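Local coordinates for protein cyclodipeptide synthase, BtCDPS (Bacillus thermoamylovorans, PDB 6ZTU) that probably builds cyclic dipeptides from aminoacyl groups delivered on transfer RNA, at residues I33-S38 with S152-S157; E67-L72 with K81-V86; H201-L206 with Y225-Q230. All coordinates share one frame; numbering follows the deposited sequence.

Contact 1 of 3, residues I33-S38 with S152-S157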
# COMPACT_ATOMS: atom_id res chain seq x y z
N ILE A 33 0.31 -0.04 5.15
CA ILE A 33 0.70 -1.06 6.12
C ILE A 33 0.40 -2.41 5.50
O ILE A 33 -0.76 -2.75 5.26
CB ILE A 33 -0.04 -0.91 7.46
CG1 ILE A 33 0.05 0.53 7.98
CG2 ILE A 33 0.49 -1.91 8.48
CD1 ILE A 33 1.46 1.05 8.14
N SER A 34 1.45 -3.17 5.21
CA SER A 34 1.32 -4.42 4.47
C SER A 34 1.02 -5.57 5.42
O SER A 34 1.67 -5.69 6.46
CB SER A 34 2.61 -4.69 3.69
OG SER A 34 2.39 -5.66 2.68
N PRO A 35 0.04 -6.43 5.10
CA PRO A 35 -0.29 -7.53 6.00
C PRO A 35 0.69 -8.70 5.88
O PRO A 35 1.24 -8.97 4.81
CB PRO A 35 -1.69 -7.95 5.54
CG PRO A 35 -1.67 -7.66 4.07
CD PRO A 35 -0.85 -6.38 3.94
N PHE A 36 0.88 -9.39 7.01
CA PHE A 36 1.75 -10.57 7.07
C PHE A 36 3.18 -10.22 6.68
O PHE A 36 3.86 -10.96 5.97
CB PHE A 36 1.19 -11.71 6.22
CG PHE A 36 -0.29 -11.85 6.34
CD1 PHE A 36 -0.87 -12.09 7.58
CD2 PHE A 36 -1.12 -11.70 5.24
CE1 PHE A 36 -2.24 -12.21 7.71
CE2 PHE A 36 -2.50 -11.81 5.37
CZ PHE A 36 -3.05 -12.06 6.60
N ASN A 37 3.63 -9.07 7.16
CA ASN A 37 4.96 -8.54 6.87
C ASN A 37 5.58 -8.15 8.20
O ASN A 37 5.07 -7.25 8.87
CB ASN A 37 4.87 -7.35 5.91
CG ASN A 37 6.23 -6.79 5.54
OD1 ASN A 37 7.16 -6.82 6.34
ND2 ASN A 37 6.34 -6.27 4.33
N SER A 38 6.67 -8.82 8.57
CA SER A 38 7.25 -8.63 9.90
C SER A 38 7.75 -7.21 10.14
O SER A 38 7.92 -6.81 11.30
CB SER A 38 8.40 -9.61 10.13
OG SER A 38 9.17 -9.77 8.95
N SER A 152 6.08 -14.24 -2.95
CA SER A 152 7.43 -14.67 -2.62
C SER A 152 7.87 -14.15 -1.26
O SER A 152 8.48 -14.88 -0.47
CB SER A 152 8.39 -14.23 -3.73
OG SER A 152 9.00 -13.00 -3.40
N SER A 153 7.56 -12.89 -0.94
CA SER A 153 8.01 -12.35 0.33
C SER A 153 7.28 -13.00 1.50
O SER A 153 7.86 -13.13 2.59
CB SER A 153 7.86 -10.83 0.37
OG SER A 153 6.50 -10.42 0.27
N ARG A 154 6.04 -13.42 1.31
CA ARG A 154 5.32 -14.07 2.40
C ARG A 154 5.58 -15.56 2.46
O ARG A 154 5.42 -16.15 3.53
CB ARG A 154 3.83 -13.79 2.28
CG ARG A 154 3.52 -12.36 2.70
CD ARG A 154 2.20 -11.90 2.15
NE ARG A 154 1.95 -10.51 2.54
CZ ARG A 154 2.31 -9.45 1.82
NH1 ARG A 154 2.94 -9.61 0.66
NH2 ARG A 154 2.03 -8.23 2.26
N ALA A 155 5.98 -16.18 1.35
CA ALA A 155 6.50 -17.54 1.42
C ALA A 155 7.74 -17.60 2.30
O ALA A 155 7.90 -18.54 3.09
CB ALA A 155 6.80 -18.07 0.01
N LYS A 156 8.64 -16.61 2.18
CA LYS A 156 9.76 -16.53 3.12
C LYS A 156 9.26 -16.24 4.52
O LYS A 156 9.65 -16.91 5.49
CB LYS A 156 10.75 -15.45 2.69
CG LYS A 156 11.71 -15.81 1.55
CD LYS A 156 11.69 -14.77 0.44
CE LYS A 156 12.25 -15.31 -0.88
NZ LYS A 156 11.24 -16.07 -1.67
N SER A 157 8.39 -15.24 4.66
CA SER A 157 7.97 -14.78 5.98
C SER A 157 7.24 -15.89 6.74
O SER A 157 7.60 -16.22 7.87
CB SER A 157 7.08 -13.55 5.84
OG SER A 157 6.80 -12.97 7.11

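Contact 2 of 3, residues E67-L72 with K81-V86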
# COMPACT_ATOMS: atom_id res chain seq x y z
N GLU A 67 -9.22 -8.79 0.14
CA GLU A 67 -8.39 -9.65 -0.69
C GLU A 67 -7.09 -10.05 -0.02
O GLU A 67 -6.31 -10.80 -0.63
CB GLU A 67 -8.09 -8.97 -2.03
CG GLU A 67 -9.23 -9.02 -3.03
CD GLU A 67 -10.30 -7.95 -2.79
OE1 GLU A 67 -10.11 -7.09 -1.90
OE2 GLU A 67 -11.33 -7.98 -3.49
N ALA A 68 -6.80 -9.56 1.19
CA ALA A 68 -5.62 -10.03 1.89
C ALA A 68 -5.68 -11.54 2.12
O ALA A 68 -4.63 -12.20 2.19
CB ALA A 68 -5.45 -9.30 3.22
N LYS A 69 -6.89 -12.11 2.22
CA LYS A 69 -7.01 -13.56 2.38
C LYS A 69 -6.46 -14.30 1.16
O LYS A 69 -5.95 -15.42 1.30
CB LYS A 69 -8.46 -13.95 2.64
CG LYS A 69 -9.39 -13.91 1.44
CD LYS A 69 -10.82 -14.25 1.86
CE LYS A 69 -11.55 -15.06 0.79
NZ LYS A 69 -10.95 -14.94 -0.58
N ASN A 70 -6.52 -13.69 -0.03
CA ASN A 70 -6.01 -14.34 -1.24
C ASN A 70 -4.53 -14.64 -1.13
O ASN A 70 -4.06 -15.64 -1.69
CB ASN A 70 -6.25 -13.46 -2.47
CG ASN A 70 -7.71 -13.32 -2.80
OD1 ASN A 70 -8.53 -13.15 -1.90
ND2 ASN A 70 -8.05 -13.41 -4.08
N LEU A 71 -3.78 -13.78 -0.43
CA LEU A 71 -2.35 -14.01 -0.27
C LEU A 71 -2.09 -15.29 0.51
O LEU A 71 -1.15 -16.03 0.21
CB LEU A 71 -1.70 -12.81 0.43
CG LEU A 71 -1.87 -11.44 -0.24
CD1 LEU A 71 -1.16 -10.39 0.60
CD2 LEU A 71 -1.33 -11.43 -1.67
N LEU A 72 -2.93 -15.56 1.51
CA LEU A 72 -2.79 -16.80 2.27
C LEU A 72 -3.37 -17.99 1.51
O LEU A 72 -2.75 -19.05 1.45
CB LEU A 72 -3.45 -16.64 3.64
CG LEU A 72 -2.95 -15.49 4.53
CD1 LEU A 72 -3.77 -15.38 5.81
CD2 LEU A 72 -1.47 -15.62 4.86
N LYS A 81 -9.40 -20.55 7.66
CA LYS A 81 -8.24 -20.11 8.42
C LYS A 81 -7.71 -18.77 7.90
O LYS A 81 -7.31 -17.91 8.69
CB LYS A 81 -7.15 -21.18 8.39
CG LYS A 81 -6.04 -21.00 9.41
CD LYS A 81 -5.12 -22.22 9.44
CE LYS A 81 -3.68 -21.85 9.12
NZ LYS A 81 -2.92 -23.03 8.61
N ALA A 82 -7.72 -18.59 6.58
CA ALA A 82 -7.21 -17.35 5.98
C ALA A 82 -8.00 -16.14 6.46
O ALA A 82 -7.43 -15.12 6.87
CB ALA A 82 -7.23 -17.45 4.46
N GLU A 83 -9.33 -16.23 6.40
CA GLU A 83 -10.18 -15.13 6.84
C GLU A 83 -9.95 -14.79 8.31
O GLU A 83 -9.95 -13.62 8.70
CB GLU A 83 -11.65 -15.46 6.57
CG GLU A 83 -12.09 -15.24 5.12
CD GLU A 83 -13.49 -15.79 4.82
OE1 GLU A 83 -14.00 -16.60 5.62
OE2 GLU A 83 -14.07 -15.40 3.79
N ARG A 84 -9.73 -15.82 9.14
CA ARG A 84 -9.41 -15.57 10.54
C ARG A 84 -8.10 -14.81 10.68
O ARG A 84 -8.01 -13.80 11.40
CB ARG A 84 -9.32 -16.89 11.31
CG ARG A 84 -10.64 -17.43 11.83
CD ARG A 84 -10.39 -18.68 12.67
NE ARG A 84 -10.82 -19.89 11.98
CZ ARG A 84 -10.23 -21.07 12.12
NH1 ARG A 84 -9.17 -21.20 12.91
NH2 ARG A 84 -10.69 -22.13 11.46
N LYS A 85 -7.05 -15.29 10.00
CA LYS A 85 -5.75 -14.65 10.12
C LYS A 85 -5.80 -13.20 9.66
O LYS A 85 -5.16 -12.34 10.27
CB LYS A 85 -4.69 -15.44 9.35
CG LYS A 85 -4.46 -16.83 9.91
CD LYS A 85 -3.35 -17.56 9.19
CE LYS A 85 -2.00 -16.94 9.48
NZ LYS A 85 -0.88 -17.77 8.96
N VAL A 86 -6.59 -12.90 8.62
CA VAL A 86 -6.73 -11.53 8.16
C VAL A 86 -7.38 -10.67 9.24
O VAL A 86 -6.85 -9.62 9.61
CB VAL A 86 -7.53 -11.47 6.84
CG1 VAL A 86 -7.85 -10.03 6.47
CG2 VAL A 86 -6.76 -12.16 5.73

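Contact 3 of 3, residues H201-L206 with Y225-Q230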
# COMPACT_ATOMS: atom_id res chain seq x y z
N HIS A 201 8.20 1.33 2.24
CA HIS A 201 9.64 1.19 2.44
C HIS A 201 10.34 0.47 1.29
O HIS A 201 11.55 0.22 1.37
CB HIS A 201 9.92 0.47 3.76
CG HIS A 201 9.37 -0.91 3.79
ND1 HIS A 201 8.03 -1.17 3.97
CD2 HIS A 201 9.97 -2.12 3.63
CE1 HIS A 201 7.83 -2.47 3.95
NE2 HIS A 201 8.99 -3.07 3.74
N ARG A 202 9.62 0.14 0.23
CA ARG A 202 10.23 -0.52 -0.91
C ARG A 202 9.89 0.23 -2.18
O ARG A 202 8.85 0.89 -2.26
CB ARG A 202 9.76 -1.98 -1.01
CG ARG A 202 10.17 -2.83 0.20
CD ARG A 202 11.57 -3.46 0.08
NE ARG A 202 11.83 -4.01 -1.26
CZ ARG A 202 12.94 -3.77 -1.96
NH1 ARG A 202 13.90 -2.99 -1.46
NH2 ARG A 202 13.09 -4.31 -3.17
N PRO A 203 10.76 0.19 -3.19
CA PRO A 203 10.43 0.80 -4.48
C PRO A 203 9.20 0.15 -5.09
O PRO A 203 8.84 -0.99 -4.78
CB PRO A 203 11.67 0.53 -5.34
CG PRO A 203 12.75 0.19 -4.39
CD PRO A 203 12.10 -0.44 -3.19
N TRP A 204 8.54 0.89 -5.97
CA TRP A 204 7.38 0.41 -6.72
C TRP A 204 7.76 0.37 -8.19
O TRP A 204 7.69 1.39 -8.89
CB TRP A 204 6.18 1.30 -6.44
CG TRP A 204 4.92 0.92 -7.17
CD1 TRP A 204 4.49 -0.35 -7.49
CD2 TRP A 204 3.94 1.82 -7.68
NE1 TRP A 204 3.30 -0.28 -8.16
CE2 TRP A 204 2.94 1.03 -8.30
CE3 TRP A 204 3.80 3.21 -7.67
CZ2 TRP A 204 1.83 1.60 -8.91
CZ3 TRP A 204 2.68 3.77 -8.27
CH2 TRP A 204 1.72 2.97 -8.90
N LYS A 205 8.15 -0.83 -8.67
CA LYS A 205 8.66 -0.99 -10.03
C LYS A 205 7.62 -0.62 -11.08
O LYS A 205 7.95 0.05 -12.07
CB LYS A 205 9.13 -2.43 -10.23
CG LYS A 205 9.84 -2.72 -11.55
CD LYS A 205 10.67 -1.53 -12.04
CE LYS A 205 10.96 -1.64 -13.53
NZ LYS A 205 11.14 -0.30 -14.16
N LEU A 206 6.37 -1.06 -10.90
CA LEU A 206 5.33 -0.68 -11.84
C LEU A 206 5.14 0.83 -11.85
O LEU A 206 4.88 1.42 -12.90
CB LEU A 206 4.02 -1.39 -11.48
CG LEU A 206 2.75 -0.94 -12.19
CD1 LEU A 206 2.91 -0.97 -13.70
CD2 LEU A 206 1.61 -1.84 -11.74
N TYR A 225 4.34 8.99 -4.88
CA TYR A 225 4.79 7.81 -4.16
C TYR A 225 6.16 8.09 -3.59
O TYR A 225 7.02 8.62 -4.31
CB TYR A 225 4.86 6.59 -5.10
CG TYR A 225 5.25 5.29 -4.42
CD1 TYR A 225 4.28 4.42 -3.93
CD2 TYR A 225 6.60 4.92 -4.29
CE1 TYR A 225 4.64 3.22 -3.31
CE2 TYR A 225 6.96 3.71 -3.67
CZ TYR A 225 5.97 2.86 -3.20
OH TYR A 225 6.32 1.66 -2.59
N ILE A 226 6.39 7.76 -2.33
CA ILE A 226 7.71 7.95 -1.73
C ILE A 226 8.17 6.67 -1.05
O ILE A 226 7.37 5.95 -0.44
CB ILE A 226 7.75 9.13 -0.73
CG1 ILE A 226 6.76 8.92 0.44
CG2 ILE A 226 7.53 10.45 -1.45
CD1 ILE A 226 6.86 9.99 1.48
N ILE A 227 9.47 6.43 -1.12
CA ILE A 227 10.12 5.37 -0.37
C ILE A 227 10.65 5.96 0.92
O ILE A 227 11.35 6.98 0.90
CB ILE A 227 11.27 4.74 -1.18
CG1 ILE A 227 10.78 4.16 -2.50
CG2 ILE A 227 11.99 3.67 -0.34
CD1 ILE A 227 11.93 3.91 -3.49
N LEU A 228 10.33 5.33 2.04
CA LEU A 228 10.85 5.72 3.34
C LEU A 228 12.03 4.83 3.68
O LEU A 228 11.88 3.61 3.82
CB LEU A 228 9.78 5.60 4.42
CG LEU A 228 8.47 6.34 4.14
CD1 LEU A 228 7.53 6.10 5.31
CD2 LEU A 228 8.75 7.81 3.94
N LYS A 229 13.21 5.44 3.82
CA LYS A 229 14.39 4.72 4.26
C LYS A 229 14.79 5.20 5.65
O LYS A 229 14.52 6.35 6.02
CB LYS A 229 15.55 4.93 3.28
CG LYS A 229 15.26 4.46 1.86
CD LYS A 229 16.53 4.40 1.02
CE LYS A 229 17.66 3.69 1.78
NZ LYS A 229 18.92 3.53 0.96
N GLN A 230 15.43 4.34 6.42
CA GLN A 230 16.03 4.74 7.69
C GLN A 230 17.54 4.64 7.59
O GLN A 230 18.06 3.62 7.12
CB GLN A 230 15.50 3.90 8.84
CG GLN A 230 14.00 4.01 8.98
CD GLN A 230 13.46 3.26 10.18
OE1 GLN A 230 13.38 2.03 10.17
NE2 GLN A 230 13.09 4.00 11.22
O HOH W 1 13.57 1.13 3.05

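Contact 1 of 3, residues I33-S38 with S152-S157
R154 is the first residue of helix segment 152-157 to meet the loop 33-38, and the loop buries more of R154 than of any other residue in the contact. Its CG lies anti to the carbonyl carbon (chi1 -74°), and from CG to NE the chain runs extended, so the guanidinium is carried straight off the helix to the backbone of P35. There it grips one oxygen side-on: NE and NH2 of R154 each donate to P35 O at 2.8 Å. Both bonds are bent, as a fork onto a single atom requires, and P35 O stays close to the guanidinium plane. The NH2 donor lies in the carbonyl plane, whereas NE is tilted 19° from it. Beyond the outer end of NH2, still near the guanidinium plane, S34 OG comes within 2.6 Å of R154 NH2. The remaining nitrogen, NH1, donates to A150 O one turn back on the helix, which should limit rotation of the group.

F36 CB lies at the edge of the guanidinium, 3.9 Å from R154 NE and a little farther from CD, and the F36 ring leads away from the helix with P35 CB over one of its faces. Between the two segments, F36 O is buried without a hydrogen-bonding partner; its near neighbour is R154 CG at 3.6 Å.

One turn further on, S157 comes in alongside, its OG 3.7 Å from F36 O. S157 OG also approaches S38 OG, at 4.4 Å, toward the more exposed end of the contact.

A loop leaving the C-terminal end of a parallel strand, here 28-32, and bordering a ligand pocket is typical of Rossmann-like folds; I33 touches the bound hexanediol, and R154 of helix 137-157 ties down the loop at P35, two residues on.

Contact 2 of 3, residues E67-L72 with K81-V86
V86 overlaps the start of helix 68-74, laying CG2 over the backbone of K69 rather than against a side-chain end. That methyl is 3.5 Å from K69 N, and it also meets A68 CB at 4.0 Å. With CG1 anti to the backbone N (chi1 172°), V86 spreads its two methyls so that both face A68 CB. Next to it, A82 is small enough to let the two backbones come close: the CA atoms of K69 and A82 are just 5.2 Å apart. A82 CB fits between the carbonyl oxygen of K69 and L72 CB, touching each with its single methyl.

The two segments belong to consecutive helices, 68-74 and 79-103, joined by a short connection and packed at a wide angle. Their N-to-C directions differ by 127°, and the axes of the two short segments approach to 8.6 Å, consistent with small alanines, A68 and A82, at the interface. No hydrogen bond crosses between them.

On one flank L72 reaches over to K85, its CD1 3.7 Å from K85 CB, the two side chains passing at a slant. The same methyl lies near A82 O. F36, from the loop 33-38, covers L72 as well.

On the other flank K69 and E83 lie side by side, pointing the same way, and meet through their aliphatic parts: K69 CD is 3.6 Å from E83 CG. Their charged ends are not paired, with 5.4 Å between K69 NZ and E83 OE2, although the opposite charges may still attract weakly. The bends of the lysine at chi3 and chi4 turn its ammonium away from E83 toward its own helix, where NZ makes a salt bridge with E73 and a weak hydrogen bond to N70 OD1.

Contact 3 of 3, residues H201-L206 with Y225-Q230
The direct hydrogen bond of this contact runs from Y225 OH to R202 O, 2.7 Å long. The hydroxyl meets the carbonyl nearly end-on, with a C=O...donor angle of 164°, and R202 O lies in the plane of the tyrosine ring. A water adds a second polar link by donating to both H201 O and L228 O. A weaker CA-H...O contact, 3.6 Å from H201 CA to L228 O, accompanies the close backbone approach there.

Both segments come from a beta-alpha-beta unit: residues 201-206 lead from strand 196-200 into helix 205-211, while strand 223-229, the parallel neighbour of 196-200, carries the other partner. W204 takes the N-cap position of helix 205-211.

The aromatic contact is made by W204 CB, which sits over one face of the Y225 ring in a CH-pi arrangement, 3.9 Å from its centroid. The indole and phenol rings themselves meet at a slant, planes at 43°. CG of Y225 lies anti to the backbone N (chi1 -177°), which carries its ring beneath W204 CB and its hydroxyl to R202 O. F184 of the hexanediol pocket also meets the W204 ring. A leucine in place of Y225 would probably leave R202 O without its hydroxyl donor and W204 CB without an aromatic face to rest on.

Apolar contact continues through I227, whose CD1 touches P203 CA at 3.6 Å and also the proline ring, while its CG2 turns to the H201 carbonyl.

How the contacts relate
Contacts 1 and 2 adjoin, their centres 12 Å apart: the F36 ring from contact 1 packs against both helices of contact 2, F36 CZ lying 3.5 Å from L72 CD1 and 3.8 Å from V86 CG2. R154 NE packs on L71 CD1 of helix 68-74. Contact 3 stands across the chain's centre from contact 2, about 12 Å away at the nearest atoms, and meets contact 1 only lightly, N37 ND2 to H201 CE1 at 4.1 Å. The bound hexanediol touches I33 of contact 1, lies about 5 Å from the side chain of Y225, and is farther, about 8 Å, from that of A68, so contact 2 stands a step behind the pocket.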